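Local coordinates for glycosylation Associate Protein 1 (Streptococcus agalactiae serotype V, PDB 6OYC) that belongs to a family of accessory Sec system proteins and, in complex with Gap2 and Gap3, probably supports secretion of glycosylated proteins, at residues 227-232 against 250-255. Sequence-based numbering, arbitrary orientation.
Sequences SDTIIV and NLILSV
The carboxamide of N250 meets T229 and D228 from its CB and ND2 side: T229 OG1 lies somewhat off the amide plane on one side and D228 O further off it on the other; neither sits squarely over a face. ND2 stays 3.7 Å from D228 O, so this is packing, and T229 OG1 instead bonds to Y514 OH at the chain's C-terminus. Among the side-chain contacts of T229 with N250 the shortest is T229 OG1 to N250 CB, 3.3 Å. The peptide groups carry the pairing. Five hydrogen bonds, N250 N to D228 O, I230 N to N250 O (2.8 Å), I252 N to I230 O, V232 N to I252 O and S254 N to V232 O, form the alternating parallel ladder. Residues 229-232 and 250-255 thus illustrate parallel pairing in a beta-alpha-beta unit, linked through helix 239-242 and set in the middle of the seven-stranded sheet of a GT-B-like, Rossmann-type domain. Strand 2-5 borders 229-233 on its other side. Side chains alternate between the sheet's two faces. On the face shared by T229, I231, N250 and I252, the I252 CD1 methyl reaches T229 CG2 at 3.7 Å and I231 CG1 at 4.0 Å, and the side chains of I231 and I252 run alongside each other in the same direction. On the reverse face, V232 CG2 presses on L251 CD1 at 3.5 Å; chi1 of 176° carries CG of L251 away from its backbone N, and chi2 of 62° then turns CD1 to the valine. V232 CB also lies 4.1 Å from L253 CD2, while I242 of the connecting helix packs against V232, and Y216 and L220 of helix 208-223 against I230.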
loop_
_atom_site.group_PDB
_atom_site.type_symbol
_atom_site.label_atom_id
_atom_site.label_comp_id
_atom_site.label_asym_id
_atom_site.label_seq_id
_atom_site.Cartn_x
_atom_site.Cartn_y
_atom_site.Cartn_z
ATOM N N SER A 227 11.789 -24.871 -15.627
ATOM C CA SER A 227 12.111 -23.728 -16.466
ATOM C C SER A 227 11.407 -22.449 -16.023
ATOM O O SER A 227 11.479 -21.439 -16.727
ATOM C CB SER A 227 11.763 -24.038 -17.917
ATOM O OG SER A 227 10.388 -24.284 -18.043
ATOM N N ASP A 228 10.734 -22.469 -14.879
ATOM C CA ASP A 228 10.054 -21.293 -14.363
ATOM C C ASP A 228 11.014 -20.431 -13.550
ATOM O O ASP A 228 12.137 -20.834 -13.224
ATOM C CB ASP A 228 8.859 -21.697 -13.499
ATOM C CG ASP A 228 7.708 -22.226 -14.317
ATOM O OD1 ASP A 228 7.609 -21.864 -15.520
ATOM O OD2 ASP A 228 6.895 -22.985 -13.743
ATOM N N THR A 229 10.549 -19.229 -13.218
ATOM C CA THR A 229 11.285 -18.295 -12.375
ATOM C C THR A 229 10.400 -17.870 -11.212
ATOM O O THR A 229 9.218 -17.559 -11.396
ATOM C CB THR A 229 11.746 -17.071 -13.172
ATOM O OG1 THR A 229 12.725 -17.477 -14.137
ATOM C CG2 THR A 229 12.337 -15.969 -12.247
ATOM N N ILE A 230 10.963 -17.882 -10.017
ATOM C CA ILE A 230 10.286 -17.376 -8.837
ATOM C C ILE A 230 10.858 -16.003 -8.549
ATOM O O ILE A 230 12.081 -15.842 -8.447
ATOM C CB ILE A 230 10.464 -18.320 -7.640
ATOM C CG1 ILE A 230 9.899 -19.699 -7.968
ATOM C CG2 ILE A 230 9.766 -17.765 -6.423
ATOM C CD1 ILE A 230 10.074 -20.675 -6.860
ATOM N N ILE A 231 9.985 -15.004 -8.452
ATOM C CA ILE A 231 10.386 -13.656 -8.087
ATOM C C ILE A 231 9.901 -13.413 -6.672
ATOM O O ILE A 231 8.693 -13.436 -6.407
ATOM C CB ILE A 231 9.848 -12.611 -9.076
ATOM C CG1 ILE A 231 10.401 -12.925 -10.485
ATOM C CG2 ILE A 231 10.255 -11.223 -8.623
ATOM C CD1 ILE A 231 9.656 -12.319 -11.653
ATOM N N VAL A 232 10.849 -13.233 -5.756
ATOM C CA VAL A 232 10.575 -13.199 -4.328
ATOM C C VAL A 232 10.745 -11.776 -3.819
ATOM O O VAL A 232 11.814 -11.166 -3.968
ATOM C CB VAL A 232 11.487 -14.155 -3.542
ATOM C CG1 VAL A 232 11.182 -14.051 -2.028
ATOM C CG2 VAL A 232 11.317 -15.586 -4.042
ATOM N N ASN A 250 14.622 -20.975 -11.448
ATOM C CA ASN A 250 15.325 -19.702 -11.378
ATOM C C ASN A 250 14.735 -18.807 -10.300
ATOM O O ASN A 250 13.550 -18.890 -9.962
ATOM C CB ASN A 250 15.278 -18.978 -12.718
ATOM C CG ASN A 250 16.081 -19.686 -13.763
ATOM O OD1 ASN A 250 17.279 -19.889 -13.587
ATOM N ND2 ASN A 250 15.422 -20.127 -14.832
ATOM N N LEU A 251 15.572 -17.911 -9.793
ATOM C CA LEU A 251 15.216 -17.105 -8.639
ATOM C C LEU A 251 15.661 -15.671 -8.862
ATOM O O LEU A 251 16.818 -15.432 -9.226
ATOM C CB LEU A 251 15.858 -17.676 -7.369
ATOM C CG LEU A 251 15.656 -16.878 -6.072
ATOM C CD1 LEU A 251 14.183 -16.796 -5.697
ATOM C CD2 LEU A 251 16.452 -17.517 -4.956
ATOM N N ILE A 252 14.746 -14.731 -8.635
ATOM C CA ILE A 252 15.044 -13.301 -8.590
ATOM C C ILE A 252 14.610 -12.755 -7.229
ATOM O O ILE A 252 13.459 -12.949 -6.810
ATOM C CB ILE A 252 14.348 -12.528 -9.729
ATOM C CG1 ILE A 252 14.879 -12.971 -11.095
ATOM C CG2 ILE A 252 14.545 -11.022 -9.566
ATOM C CD1 ILE A 252 13.938 -12.627 -12.223
ATOM N N LEU A 253 15.525 -12.081 -6.543
ATOM C CA LEU A 253 15.225 -11.436 -5.272
ATOM C C LEU A 253 14.925 -9.963 -5.512
ATOM O O LEU A 253 15.699 -9.276 -6.187
ATOM C CB LEU A 253 16.400 -11.572 -4.309
ATOM C CG LEU A 253 16.570 -12.895 -3.580
ATOM C CD1 LEU A 253 17.838 -12.855 -2.712
ATOM C CD2 LEU A 253 15.333 -13.153 -2.723
ATOM N N SER A 254 13.828 -9.464 -4.941
ATOM C CA SER A 254 13.444 -8.061 -5.099
ATOM C C SER A 254 13.619 -7.329 -3.773
ATOM O O SER A 254 12.992 -7.687 -2.769
ATOM C CB SER A 254 12.004 -7.922 -5.600
ATOM O OG SER A 254 11.659 -6.542 -5.740
ATOM N N VAL A 255 14.460 -6.306 -3.777
ATOM C CA VAL A 255 14.773 -5.511 -2.599
ATOM C C VAL A 255 14.054 -4.164 -2.736
ATOM O O VAL A 255 14.227 -3.455 -3.736
ATOM C CB VAL A 255 16.294 -5.329 -2.450
ATOM C CG1 VAL A 255 16.629 -4.239 -1.414
ATOM C CG2 VAL A 255 16.958 -6.638 -2.098
#